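Local atomic coordinates of enoyl-CoA hydratase/isomerase family protein (Bacillus anthracis, PDB entry 3KQF), a protein that probably catalyses the reversible hydration of 2-trans-enoyl-CoA thioesters to 3-hydroxyacyl-CoA, the second step of fatty acid beta-oxidation, as a member of the crotonase superfamily. Residues I22-E27 with N31-A36; F126-E131 with I198-K203; V160-E165 with T169-S174. All coordinates share one frame; numbering follows the deposited sequence. Where two conformers were deposited one is given.

From the N terminus, contact 1 comes first: the chain leaves strand 19-24, turns through residues 28-30 and comes back over itself before entering helix 35-49, so a short loop is closed at the start of a beta-alpha-beta unit. Contact 2 closes a far longer loop, bringing helix 193-206 onto strand 126-130 of the same six-stranded sheet that contact 1 reaches. Contact 3 is nested inside that loop and ties the body of helix 160-169 to its own last residue and the chain leading into strand 173-174 of the smaller sheet. None of the three touches another; contacts 2 and 3 come nearest, with about 6 Å between closest atoms.

Contact 1 of 3, residues I22-E27 with N31-A36; sequences ISLNRE and NSLSLA
Asn31 and Arg26 hold each other by two bonds, one accepted by the Asn31 side chain and one running backbone to backbone. Arg26 N donates to Asn31 OD1 at 2.8 Å, arriving almost in line with the amide C=O (170° at the oxygen). In return Asn31 N donates to Arg26 O at 2.9 Å, from well above that carbonyl plane. The amide can reach back because its CG lies beside its own backbone N (chi1 -69°), which swings OD1 over the turn. Its orientation is settled from the other end too, since Asn31 ND2 is bonded to the carbonyls of Ala62 and Ala66, in the loop that follows strand 56-61.

Farther along, the Arg26 side chain runs alongside 32-34 and bends at chi3 (71°). Its NH1 donates to Ser32 O at 3.1 Å, with that oxygen lying in the guanidinium plane but the nitrogen standing above the peptide carbonyl. Ser34 sits over one face of the guanidinium, its OG offset toward the rim and its CB 3.5 Å from Arg26 NH1. The same NH1 makes a salt bridge to Asp72, which probably helps fix the group's rotation.

On the buried side the contact turns apolar. Leu24 packs CB to CB against Asn31 at 4.1 Å, and Leu24 CD1 meets Leu33 CD2 at 4.2 Å; Leu33 also leans on Leu38 and Cys68. Asn31 O, buried here, finds no partner in the model. Farther out, Ser34 OG takes the N-H of Leu37 and so caps the incoming helix, while Glu75 accepts from Leu35 N. This is the strand-to-helix connection of a beta-alpha-beta unit, 19-24, 35-49, 56-61, in the crotonase fold, with an asparagine closing the turn just after the strand and the helix opened by a serine N-cap.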
ATOM      1  N   ILE A  22       6.023 -27.878   4.892  1.00 16.32           N
ATOM      2  CA  ILE A  22       5.507 -28.134   6.220  1.00 17.08           C
ATOM      3  C   ILE A  22       3.982 -28.143   6.129  1.00 17.16           C
ATOM      4  O   ILE A  22       3.398 -27.193   5.621  1.00 16.67           O
ATOM      5  CB  ILE A  22       5.920 -27.031   7.206  1.00 16.46           C
ATOM      6  CG1 ILE A  22       7.447 -26.870   7.231  1.00 21.16           C
ATOM      7  CG2 ILE A  22       5.386 -27.355   8.588  1.00 19.36           C
ATOM      8  CD1 ILE A  22       7.930 -25.721   8.086  1.00 21.86           C
ATOM      9  N   SER A  23       3.345 -29.219   6.583  1.00 17.12           N
ATOM     10  CA  SER A  23       1.891 -29.320   6.520  1.00 18.42           C
ATOM     11  C   SER A  23       1.260 -29.433   7.908  1.00 20.05           C
ATOM     12  O   SER A  23       1.593 -30.358   8.671  1.00 20.07           O
ATOM     13  CB  SER A  23       1.478 -30.550   5.704  1.00 19.22           C
ATOM     14  OG  SER A  23       2.046 -30.569   4.415  1.00 20.87           O
ATOM     15  N   LEU A  24       0.363 -28.509   8.255  1.00 18.72           N
ATOM     16  CA  LEU A  24      -0.368 -28.635   9.520  1.00 20.86           C
ATOM     17  C   LEU A  24      -1.151 -29.940   9.360  1.00 20.23           C
ATOM     18  O   LEU A  24      -1.794 -30.151   8.333  1.00 21.58           O
ATOM     19  CB  LEU A  24      -1.290 -27.447   9.785  1.00 19.28           C
ATOM     20  CG  LEU A  24      -0.649 -26.061   9.798  1.00 20.86           C
ATOM     21  CD1 LEU A  24      -1.682 -25.003  10.138  1.00 20.95           C
ATOM     22  CD2 LEU A  24       0.524 -25.973  10.775  1.00 23.40           C
ATOM     23  N   ASN A  25      -1.092 -30.810  10.366  1.00 20.41           N
ATOM     24  CA  ASN A  25      -1.689 -32.140  10.274  1.00 21.25           C
ATOM     25  C   ASN A  25      -2.659 -32.507  11.401  1.00 20.36           C
ATOM     26  O   ASN A  25      -2.421 -33.446  12.167  1.00 20.23           O
ATOM     27  CB  ASN A  25      -0.566 -33.186  10.202  1.00 21.71           C
ATOM     28  CG  ASN A  25      -1.066 -34.561   9.793  1.00 25.56           C
ATOM     29  OD1 ASN A  25      -2.045 -34.689   9.050  1.00 27.49           O
ATOM     30  ND2 ASN A  25      -0.375 -35.606  10.259  1.00 30.07           N
ATOM     31  N   ARG A  26      -3.756 -31.764  11.470  1.00 18.12           N
ATOM     32  CA  ARG A  26      -4.815 -31.998  12.421  1.00 18.83           C
ATOM     33  C   ARG A  26      -6.131 -31.847  11.660  1.00 18.28           C
ATOM     34  O   ARG A  26      -6.960 -31.021  12.018  1.00 17.28           O
ATOM     35  CB  ARG A  26      -4.755 -30.991  13.565  1.00 18.60           C
ATOM     36  CG  ARG A  26      -3.480 -30.985  14.377  1.00 18.26           C
ATOM     37  CD  ARG A  26      -3.708 -30.093  15.602  1.00 17.98           C
ATOM     38  NE  ARG A  26      -4.625 -30.727  16.545  1.00 19.69           N
ATOM     39  CZ  ARG A  26      -5.447 -30.088  17.372  1.00 19.76           C
ATOM     40  NH1 ARG A  26      -5.551 -28.755  17.348  1.00 20.91           N
ATOM     41  NH2 ARG A  26      -6.224 -30.794  18.192  1.00 20.14           N
ATOM     42  N   GLU A  27      -6.313 -32.645  10.606  1.00 19.05           N
ATOM     43  CA  GLU A  27      -7.523 -32.550   9.762  1.00 19.78           C
ATOM     44  C   GLU A  27      -8.848 -32.586  10.521  1.00 20.05           C
ATOM     45  O   GLU A  27      -9.745 -31.789  10.223  1.00 18.10           O
ATOM     46  CB  GLU A  27      -7.560 -33.631   8.670  1.00 21.33           C
ATOM     47  CG  GLU A  27      -6.493 -33.525   7.624  1.00 21.79           C
ATOM     48  CD  GLU A  27      -6.647 -34.584   6.526  1.00 24.39           C
ATOM     49  OE1 GLU A  27      -7.796 -34.898   6.126  1.00 21.55           O
ATOM     50  OE2 GLU A  27      -5.609 -35.086   6.056  1.00 28.25           O
ATOM     51  N   ASN A  31      -7.197 -28.246  11.358  1.00 17.58           N
ATOM     52  CA  ASN A  31      -5.841 -27.743  11.456  1.00 17.59           C
ATOM     53  C   ASN A  31      -5.684 -26.540  12.373  1.00 18.34           C
ATOM     54  O   ASN A  31      -4.862 -25.651  12.113  1.00 19.01           O
ATOM     55  CB  ASN A  31      -5.333 -27.447  10.049  1.00 18.11           C
ATOM     56  CG  ASN A  31      -5.137 -28.708   9.257  1.00 19.81           C
ATOM     57  OD1 ASN A  31      -4.761 -29.734   9.827  1.00 19.49           O
ATOM     58  ND2 ASN A  31      -5.373 -28.652   7.952  1.00 19.01           N
ATOM     59  N   SER A  32      -6.465 -26.526  13.454  1.00 18.26           N
ATOM     60  CA  SER A  32      -6.390 -25.453  14.429  1.00 18.30           C
ATOM     61  C   SER A  32      -5.076 -25.514  15.192  1.00 18.61           C
ATOM     62  O   SER A  32      -4.467 -26.584  15.365  1.00 18.89           O
ATOM     63  CB  SER A  32      -7.582 -25.467  15.388  1.00 18.50           C
ATOM     64  OG  SER A  32      -7.590 -26.613  16.225  1.00 18.55           O
ATOM     65  N   LEU A  33      -4.656 -24.360  15.684  1.00 19.11           N
ATOM     66  CA  LEU A  33      -3.372 -24.235  16.368  1.00 19.57           C
ATOM     67  C   LEU A  33      -3.419 -24.531  17.859  1.00 20.35           C
ATOM     68  O   LEU A  33      -3.703 -23.644  18.669  1.00 20.20           O
ATOM     69  CB  LEU A  33      -2.842 -22.812  16.140  1.00 19.76           C
ATOM     70  CG  LEU A  33      -2.723 -22.367  14.675  1.00 19.77           C
ATOM     71  CD1 LEU A  33      -2.524 -20.845  14.601  1.00 18.55           C
ATOM     72  CD2 LEU A  33      -1.620 -23.105  13.921  1.00 19.93           C
ATOM     73  N   SER A  34      -3.173 -25.789  18.231  1.00 19.34           N
ATOM     74  CA  SER A  34      -3.114 -26.154  19.627  1.00 19.24           C
ATOM     75  C   SER A  34      -1.709 -25.830  20.129  1.00 18.47           C
ATOM     76  O   SER A  34      -0.777 -25.676  19.327  1.00 17.35           O
ATOM     77  CB  SER A  34      -3.395 -27.647  19.812  1.00 20.37           C
ATOM     78  OG  SER A  34      -2.492 -28.429  19.055  1.00 19.23           O
ATOM     79  N   LEU A  35      -1.540 -25.732  21.445  1.00 17.43           N
ATOM     80  CA  LEU A  35      -0.216 -25.464  21.993  1.00 18.15           C
ATOM     81  C   LEU A  35       0.752 -26.575  21.589  1.00 18.03           C
ATOM     82  O   LEU A  35       1.913 -26.318  21.322  1.00 18.06           O
ATOM     83  CB  LEU A  35      -0.253 -25.308  23.520  1.00 17.82           C
ATOM     84  CG  LEU A  35      -1.137 -24.161  24.038  1.00 19.23           C
ATOM     85  CD1 LEU A  35      -1.078 -24.057  25.548  1.00 20.95           C
ATOM     86  CD2 LEU A  35      -0.715 -22.843  23.409  1.00 24.96           C
ATOM     87  N   ALA A  36       0.268 -27.812  21.532  1.00 19.51           N
ATOM     88  CA  ALA A  36       1.128 -28.941  21.136  1.00 19.88           C
ATOM     89  C   ALA A  36       1.622 -28.774  19.691  1.00 20.53           C
ATOM     90  O   ALA A  36       2.811 -28.989  19.400  1.00 19.67           O
ATOM     91  CB  ALA A  36       0.400 -30.272  21.330  1.00 19.74           C
TER

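Contact 2 of 3, residues F126-E131 with I198-K203; sequences FRIAAE and IEIAEK
Ile200 carries the helix side of this contact alone, reaching down from helix 193-206 and splitting its two branches between Phe126 and Ile128 of strand 126-130. Its CG2 methyl comes to the edge of the Phe126 ring, close to the ring plane, with CZ at 3.7 Å and CE1 at 3.9 Å. The longer branch goes the other way: Ile200 CD1 meets Ile128 CD1 tip to tip at 3.8 Å. Both ends of that second pair belong to extended chains, each with CD1 anti to CA about chi2 (176° in Ile200, 171° in Ile128), which lets the methyls span the gap between helix and sheet. Phe126 has its CG between the backbone N and the carbonyl carbon (chi1 61°), turning the ring's far edge up toward the helix.

Between these two segments the close packing involves three side chains, and the backbones stay well apart: the nearest CA atoms, those of Ile128 and Ile200, are 9.8 Å from each other. Neighbours thicken the layer. Ile106 and Phe186, from the strands flanking 126-130, both touch Ile200, while Ile204 of the same helix lies on Phe126 and Ala197 on Ile128. The other side of the helix is of a different character, for Glu199, Glu202 and Lys203 are exposed and turn their charges away from the sheet. Arg127 points the other way and pairs with Glu185; Gly161 of the second subunit packs against Phe126 and Arg127.

No hydrogen bond or salt bridge crosses between strand and helix. With 120 Å² buried in all, the pair is joined by methyl and ring-edge contacts, so at this point the helix probably rests on the sheet through shape and the exclusion of water rather than any directional bond.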
ATOM      1  N   PHE A 126       4.753 -14.678   0.577  1.00 15.42           N
ATOM      2  CA  PHE A 126       3.595 -14.525  -0.322  1.00 14.24           C
ATOM      3  C   PHE A 126       2.710 -15.760  -0.255  1.00 14.94           C
ATOM      4  O   PHE A 126       3.089 -16.786   0.343  1.00 13.99           O
ATOM      5  CB  PHE A 126       3.946 -14.068  -1.753  1.00 14.60           C
ATOM      6  CG  PHE A 126       4.821 -15.008  -2.498  1.00 15.04           C
ATOM      7  CD1 PHE A 126       4.272 -16.006  -3.300  1.00 17.60           C
ATOM      8  CD2 PHE A 126       6.195 -14.887  -2.414  1.00 15.05           C
ATOM      9  CE1 PHE A 126       5.082 -16.874  -3.991  1.00 16.69           C
ATOM     10  CE2 PHE A 126       7.022 -15.747  -3.120  1.00 18.67           C
ATOM     11  CZ  PHE A 126       6.466 -16.744  -3.910  1.00 18.16           C
ATOM     12  N   ARG A 127       1.528 -15.635  -0.859  1.00 13.67           N
ATOM     13  CA  ARG A 127       0.459 -16.593  -0.732  1.00 13.80           C
ATOM     14  C   ARG A 127      -0.164 -17.067  -2.044  1.00 13.54           C
ATOM     15  O   ARG A 127      -0.410 -16.281  -2.960  1.00 13.59           O
ATOM     16  CB  ARG A 127      -0.635 -15.882   0.091  1.00 13.69           C
ATOM     17  CG  ARG A 127      -0.255 -15.580   1.541  1.00 13.98           C
ATOM     18  CD  ARG A 127      -0.824 -14.242   2.075  1.00 15.89           C
ATOM     19  NE  ARG A 127      -0.129 -13.121   1.439  1.00 14.02           N
ATOM     20  CZ  ARG A 127       1.094 -12.682   1.788  1.00 16.66           C
ATOM     21  NH1 ARG A 127       1.657 -11.688   1.117  1.00 13.64           N
ATOM     22  NH2 ARG A 127       1.756 -13.241   2.786  1.00 15.92           N
ATOM     23  N   ILE A 128      -0.387 -18.372  -2.120  1.00 13.70           N
ATOM     24  CA  ILE A 128      -1.093 -19.002  -3.250  1.00 14.25           C
ATOM     25  C   ILE A 128      -2.324 -19.632  -2.600  1.00 14.89           C
ATOM     26  O   ILE A 128      -2.187 -20.387  -1.632  1.00 16.17           O
ATOM     27  CB  ILE A 128      -0.305 -20.116  -3.911  1.00 15.07           C
ATOM     28  CG1 ILE A 128       1.089 -19.659  -4.345  1.00 18.84           C
ATOM     29  CG2 ILE A 128      -1.105 -20.689  -5.136  1.00 12.58           C
ATOM     30  CD1 ILE A 128       1.959 -20.807  -4.800  1.00 23.99           C
ATOM     31  N   ALA A 129      -3.509 -19.341  -3.112  1.00 15.48           N
ATOM     32  CA  ALA A 129      -4.757 -19.899  -2.576  1.00 16.38           C
ATOM     33  C   ALA A 129      -5.529 -20.781  -3.545  1.00 15.98           C
ATOM     34  O   ALA A 129      -5.581 -20.512  -4.728  1.00 15.20           O
ATOM     35  CB  ALA A 129      -5.674 -18.790  -2.151  1.00 15.29           C
ATOM     36  N   ALA A 130      -6.189 -21.796  -2.993  1.00 15.45           N
ATOM     37  CA  ALA A 130      -7.081 -22.637  -3.752  1.00 15.83           C
ATOM     38  C   ALA A 130      -8.290 -21.772  -4.083  1.00 15.10           C
ATOM     39  O   ALA A 130      -8.670 -20.914  -3.272  1.00 15.99           O
ATOM     40  CB  ALA A 130      -7.531 -23.844  -2.920  1.00 14.12           C
ATOM     41  N   GLU A 131      -8.891 -22.004  -5.248  1.00 14.75           N
ATOM     42  CA  GLU A 131     -10.101 -21.283  -5.672  1.00 16.01           C
ATOM     43  C   GLU A 131     -11.192 -21.395  -4.628  1.00 17.03           C
ATOM     44  O   GLU A 131     -12.014 -20.486  -4.486  1.00 17.23           O
ATOM     45  CB  GLU A 131     -10.666 -21.840  -7.008  1.00 17.17           C
ATOM     46  CG  GLU A 131      -9.923 -21.410  -8.259  1.00 20.15           C
ATOM     47  CD  GLU A 131     -10.571 -21.927  -9.547  1.00 24.60           C
ATOM     48  OE1 GLU A 131     -10.752 -23.153  -9.684  1.00 26.14           O
ATOM     49  OE2 GLU A 131     -10.881 -21.104 -10.434  1.00 29.07           O
ATOM     50  N   ILE A 198       4.983 -25.837  -5.596  1.00 16.74           N
ATOM     51  CA  ILE A 198       6.281 -26.469  -5.844  1.00 17.88           C
ATOM     52  C   ILE A 198       6.986 -25.828  -7.033  1.00 18.18           C
ATOM     53  O   ILE A 198       8.186 -25.595  -6.986  1.00 17.68           O
ATOM     54  CB  ILE A 198       6.155 -27.975  -6.049  1.00 18.83           C
ATOM     55  CG1 ILE A 198       5.810 -28.641  -4.725  1.00 20.71           C
ATOM     56  CG2 ILE A 198       7.467 -28.569  -6.604  1.00 19.47           C
ATOM     57  CD1 ILE A 198       5.492 -30.120  -4.849  1.00 23.16           C
ATOM     58  N   GLU A 199       6.253 -25.539  -8.098  1.00 19.04           N
ATOM     59  CA  GLU A 199       6.909 -24.943  -9.267  1.00 20.42           C
ATOM     60  C   GLU A 199       7.432 -23.522  -8.997  1.00 18.44           C
ATOM     61  O   GLU A 199       8.528 -23.184  -9.453  1.00 16.44           O
ATOM     62  CB  GLU A 199       6.078 -25.103 -10.544  1.00 22.07           C
ATOM     63  CG  GLU A 199       6.142 -26.572 -11.017  1.00 26.56           C
ATOM     64  CD  GLU A 199       5.364 -26.870 -12.276  1.00 31.18           C
ATOM     65  OE1 GLU A 199       4.878 -25.924 -12.932  1.00 34.70           O
ATOM     66  OE2 GLU A 199       5.245 -28.071 -12.613  1.00 34.39           O
ATOM     67  N   ILE A 200       6.701 -22.727  -8.216  1.00 17.39           N
ATOM     68  CA  ILE A 200       7.188 -21.383  -7.837  1.00 17.34           C
ATOM     69  C   ILE A 200       8.375 -21.523  -6.884  1.00 15.89           C
ATOM     70  O   ILE A 200       9.377 -20.827  -7.035  1.00 16.92           O
ATOM     71  CB  ILE A 200       6.081 -20.513  -7.221  1.00 17.26           C
ATOM     72  CG1 ILE A 200       5.019 -20.222  -8.275  1.00 20.33           C
ATOM     73  CG2 ILE A 200       6.658 -19.196  -6.670  1.00 18.06           C
ATOM     74  CD1 ILE A 200       3.839 -19.443  -7.749  1.00 24.72           C
ATOM     75  N   ALA A 201       8.285 -22.460  -5.935  1.00 14.88           N
ATOM     76  CA  ALA A 201       9.386 -22.731  -5.017  1.00 14.97           C
ATOM     77  C   ALA A 201      10.638 -23.164  -5.790  1.00 15.66           C
ATOM     78  O   ALA A 201      11.740 -22.734  -5.463  1.00 15.68           O
ATOM     79  CB  ALA A 201       8.986 -23.817  -3.977  1.00 13.94           C
ATOM     80  N   GLU A 202      10.469 -24.034  -6.795  1.00 16.60           N
ATOM     81  CA  GLU A 202      11.600 -24.508  -7.611  1.00 16.50           C
ATOM     82  C   GLU A 202      12.263 -23.364  -8.369  1.00 15.93           C
ATOM     83  O   GLU A 202      13.488 -23.328  -8.506  1.00 15.75           O
ATOM     84  CB  GLU A 202      11.168 -25.611  -8.602  1.00 16.98           C
ATOM     85  CG  GLU A 202      10.868 -26.948  -7.969  1.00 20.13           C
ATOM     86  CD  GLU A 202      10.376 -27.966  -8.978  1.00 27.70           C
ATOM     87  OE1 GLU A 202       9.848 -27.569 -10.049  1.00 32.09           O
ATOM     88  OE2 GLU A 202      10.493 -29.163  -8.685  1.00 29.03           O
ATOM     89  N   LYS A 203      11.465 -22.435  -8.885  0.60 15.98           N
ATOM     90  CA  LYS A 203      12.035 -21.282  -9.572  0.60 16.47           C
ATOM     91  C   LYS A 203      12.897 -20.472  -8.617  0.60 15.14           C
ATOM     92  O   LYS A 203      14.045 -20.156  -8.920  0.60 15.53           O
ATOM     93  CB  LYS A 203      10.954 -20.381 -10.162  0.60 16.45           C
ATOM     94  CG  LYS A 203      11.499 -19.103 -10.818  0.60 19.31           C
ATOM     95  CD  LYS A 203      12.590 -19.389 -11.849  0.60 19.60           C
ATOM     96  CE  LYS A 203      12.957 -18.141 -12.617  0.60 19.55           C
ATOM     97  NZ  LYS A 203      13.954 -18.330 -13.700  0.60 12.44           N
TER

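Contact 3 of 3, residues V160-E165 with T169-S174; sequences VGRAKE and TGRRIS
Glu165 and Arg171 form a side-on, two-pronged salt bridge at the heart of a three-residue network with Arg162, placed where helix 160-169 ends and the chain heads for strand 173-174. Arg171 NH2 donates to Glu165 OE1 at 2.7 Å and Arg171 NE to Glu165 OE2 at 2.8 Å, both on syn lone pairs. Carboxylate and guanidinium are nearly coplanar, 17° apart, and the NH2 bond is almost straight at 174°. Glu165 gets there by bending at chi2, while Arg171 stays extended from CG to NE.

Glu165 OE1 takes a second donor: Arg162 NH1, one helical turn earlier, binds it at 2.7 Å from the anti side, out of the carboxylate plane. Two arginines on one buried carboxylate would be expected to favour its ionised form, and its negative charge probably offsets the closeness of the two guanidinium groups. Each has further partners, Arg171 NH2 in the hydroxyl of Tyr181, and Arg162 NH2 in the backbone O of Glu185 of the third subunit, so the network reaches the trimer interface.

The backbone oxygen of Glu165 is equally well supplied. It accepts the helical bond from Thr169 N at 3.1 Å and, as the helix finishes, a second from Thr169 OG1 at 2.7 Å. Gly170 then leaves the helix with positive phi. Having donated to the carbonyl, the threonine hydroxyl oxygen also serves as an acceptor, closing an ST turn in which Arg171 N reaches Thr169 OG1 at 3.2 Å.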
ATOM      1  N   VAL A 160      -4.681   0.289   4.742  1.00 14.75           N
ATOM      2  CA  VAL A 160      -5.397   0.469   5.989  1.00 14.00           C
ATOM      3  C   VAL A 160      -6.928   0.371   5.873  1.00 13.22           C
ATOM      4  O   VAL A 160      -7.551  -0.245   6.715  1.00 13.13           O
ATOM      5  CB  VAL A 160      -4.974   1.765   6.712  1.00 14.80           C
ATOM      6  CG1 VAL A 160      -5.255   3.005   5.873  1.00 14.89           C
ATOM      7  CG2 VAL A 160      -5.686   1.877   8.089  1.00 18.51           C
ATOM      8  N   GLY A 161      -7.490   0.909   4.793  1.00 12.49           N
ATOM      9  CA  GLY A 161      -8.949   0.924   4.580  1.00 11.64           C
ATOM     10  C   GLY A 161      -9.571  -0.456   4.485  1.00 13.69           C
ATOM     11  O   GLY A 161     -10.549  -0.767   5.161  1.00 14.69           O
ATOM     12  N   ARG A 162      -9.028  -1.275   3.599  1.00 14.04           N
ATOM     13  CA  ARG A 162      -9.491  -2.633   3.439  1.00 14.91           C
ATOM     14  C   ARG A 162      -9.235  -3.485   4.684  1.00 14.02           C
ATOM     15  O   ARG A 162     -10.080  -4.296   5.082  1.00 14.23           O
ATOM     16  CB  ARG A 162      -8.836  -3.269   2.204  1.00 14.73           C
ATOM     17  CG  ARG A 162      -9.298  -4.687   1.952  1.00 17.29           C
ATOM     18  CD  ARG A 162     -10.770  -4.737   1.590  1.00 16.61           C
ATOM     19  NE  ARG A 162     -11.023  -4.048   0.327  1.00 17.60           N
ATOM     20  CZ  ARG A 162     -12.225  -3.730  -0.137  1.00 18.57           C
ATOM     21  NH1 ARG A 162     -13.315  -3.957   0.586  1.00 15.55           N
ATOM     22  NH2 ARG A 162     -12.331  -3.125  -1.318  1.00 17.17           N
ATOM     23  N   ALA A 163      -8.069  -3.324   5.298  1.00 14.25           N
ATOM     24  CA  ALA A 163      -7.758  -4.054   6.525  1.00 14.42           C
ATOM     25  C   ALA A 163      -8.772  -3.735   7.618  1.00 14.15           C
ATOM     26  O   ALA A 163      -9.162  -4.615   8.370  1.00 14.13           O
ATOM     27  CB  ALA A 163      -6.347  -3.718   7.012  1.00 14.06           C
ATOM     28  N   LYS A 164      -9.163  -2.465   7.721  1.00 15.25           N
ATOM     29  CA  LYS A 164     -10.116  -2.039   8.736  1.00 14.35           C
ATOM     30  C   LYS A 164     -11.497  -2.640   8.501  1.00 13.98           C
ATOM     31  O   LYS A 164     -12.110  -3.161   9.431  1.00 13.11           O
ATOM     32  CB  LYS A 164     -10.201  -0.510   8.805  1.00 14.82           C
ATOM     33  CG  LYS A 164      -9.054   0.118   9.568  1.00 15.85           C
ATOM     34  CD  LYS A 164      -9.135   1.634   9.568  1.00 13.03           C
ATOM     35  CE  LYS A 164      -8.167   2.202  10.628  1.00 15.37           C
ATOM     36  NZ  LYS A 164      -8.291   3.673  10.782  1.00 16.95           N
ATOM     37  N   GLU A 165     -11.999  -2.590   7.275  1.00 13.80           N
ATOM     38  CA  GLU A 165     -13.351  -3.142   7.044  1.00 14.24           C
ATOM     39  C   GLU A 165     -13.345  -4.652   7.342  1.00 14.08           C
ATOM     40  O   GLU A 165     -14.268  -5.168   7.920  1.00 14.22           O
ATOM     41  CB  GLU A 165     -13.915  -2.812   5.653  1.00 16.43           C
ATOM     42  CG  GLU A 165     -13.304  -3.464   4.439  1.00 18.26           C
ATOM     43  CD  GLU A 165     -13.916  -4.810   4.061  1.00 19.09           C
ATOM     44  OE1 GLU A 165     -13.594  -5.300   2.959  1.00 17.86           O
ATOM     45  OE2 GLU A 165     -14.749  -5.359   4.814  1.00 18.51           O
ATOM     46  N   THR A 169     -15.517  -5.956  10.625  1.00 14.27           N
ATOM     47  CA  THR A 169     -16.673  -6.783  10.337  1.00 15.90           C
ATOM     48  C   THR A 169     -16.421  -8.232  10.710  1.00 16.30           C
ATOM     49  O   THR A 169     -17.362  -8.951  11.039  1.00 14.72           O
ATOM     50  CB  THR A 169     -17.050  -6.770   8.847  1.00 14.61           C
ATOM     51  OG1 THR A 169     -15.960  -7.263   8.083  1.00 16.63           O
ATOM     52  CG2 THR A 169     -17.433  -5.343   8.384  1.00 15.83           C
ATOM     53  N   GLY A 170     -15.156  -8.653  10.626  1.00 16.60           N
ATOM     54  CA  GLY A 170     -14.763 -10.050  10.874  1.00 16.50           C
ATOM     55  C   GLY A 170     -15.330 -10.974   9.809  1.00 17.15           C
ATOM     56  O   GLY A 170     -15.501 -12.167  10.041  1.00 17.59           O
ATOM     57  N   ARG A 171     -15.611 -10.420   8.633  1.00 16.71           N
ATOM     58  CA  ARG A 171     -16.241 -11.192   7.562  1.00 17.34           C
ATOM     59  C   ARG A 171     -15.299 -12.127   6.823  1.00 16.44           C
ATOM     60  O   ARG A 171     -14.091 -11.886   6.751  1.00 17.60           O
ATOM     61  CB  ARG A 171     -16.952 -10.265   6.577  1.00 17.74           C
ATOM     62  CG  ARG A 171     -16.029  -9.486   5.628  1.00 16.87           C
ATOM     63  CD  ARG A 171     -16.770  -8.394   4.879  1.00 19.47           C
ATOM     64  NE  ARG A 171     -15.907  -7.708   3.923  1.00 15.18           N
ATOM     65  CZ  ARG A 171     -15.792  -8.035   2.633  1.00 14.06           C
ATOM     66  NH1 ARG A 171     -16.526  -9.011   2.104  1.00 17.43           N
ATOM     67  NH2 ARG A 171     -14.943  -7.367   1.856  1.00 17.46           N
ATOM     68  N   ARG A 172     -15.866 -13.205   6.279  1.00 17.28           N
ATOM     69  CA  ARG A 172     -15.096 -14.170   5.511  1.00 17.83           C
ATOM     70  C   ARG A 172     -15.170 -13.766   4.040  1.00 17.29           C
ATOM     71  O   ARG A 172     -16.237 -13.365   3.545  1.00 14.55           O
ATOM     72  CB  ARG A 172     -15.651 -15.590   5.626  1.00 19.74           C
ATOM     73  CG  ARG A 172     -15.728 -16.182   6.995  1.00 20.60           C
ATOM     74  CD  ARG A 172     -16.177 -17.637   6.831  1.00 24.95           C
ATOM     75  NE  ARG A 172     -16.281 -18.356   8.089  1.00 29.86           N
ATOM     76  CZ  ARG A 172     -16.367 -19.683   8.188  1.00 27.29           C
ATOM     77  NH1 ARG A 172     -16.308 -20.446   7.112  1.00 27.64           N
ATOM     78  NH2 ARG A 172     -16.461 -20.248   9.376  1.00 33.15           N
ATOM     79  N   ILE A 173     -14.049 -13.914   3.339  1.00 15.61           N
ATOM     80  CA  ILE A 173     -13.980 -13.561   1.932  1.00 15.24           C
ATOM     81  C   ILE A 173     -13.453 -14.745   1.110  1.00 15.79           C
ATOM     82  O   ILE A 173     -12.740 -15.609   1.635  1.00 16.53           O
ATOM     83  CB  ILE A 173     -13.119 -12.309   1.737  1.00 15.52           C
ATOM     84  CG1 ILE A 173     -11.644 -12.598   2.075  1.00 15.77           C
ATOM     85  CG2 ILE A 173     -13.662 -11.141   2.629  1.00 16.41           C
ATOM     86  CD1 ILE A 173     -10.723 -11.421   1.808  1.00 18.82           C
ATOM     87  N   SER A 174     -13.840 -14.805  -0.159  1.00 15.40           N
ATOM     88  CA  SER A 174     -13.417 -15.876  -1.050  1.00 15.95           C
ATOM     89  C   SER A 174     -11.982 -15.662  -1.489  1.00 16.57           C
ATOM     90  O   SER A 174     -11.441 -14.587  -1.348  1.00 13.57           O
ATOM     91  CB  SER A 174     -14.275 -15.899  -2.299  1.00 15.87           C
ATOM     92  OG  SER A 174     -14.065 -14.725  -3.074  1.00 14.22           O
TER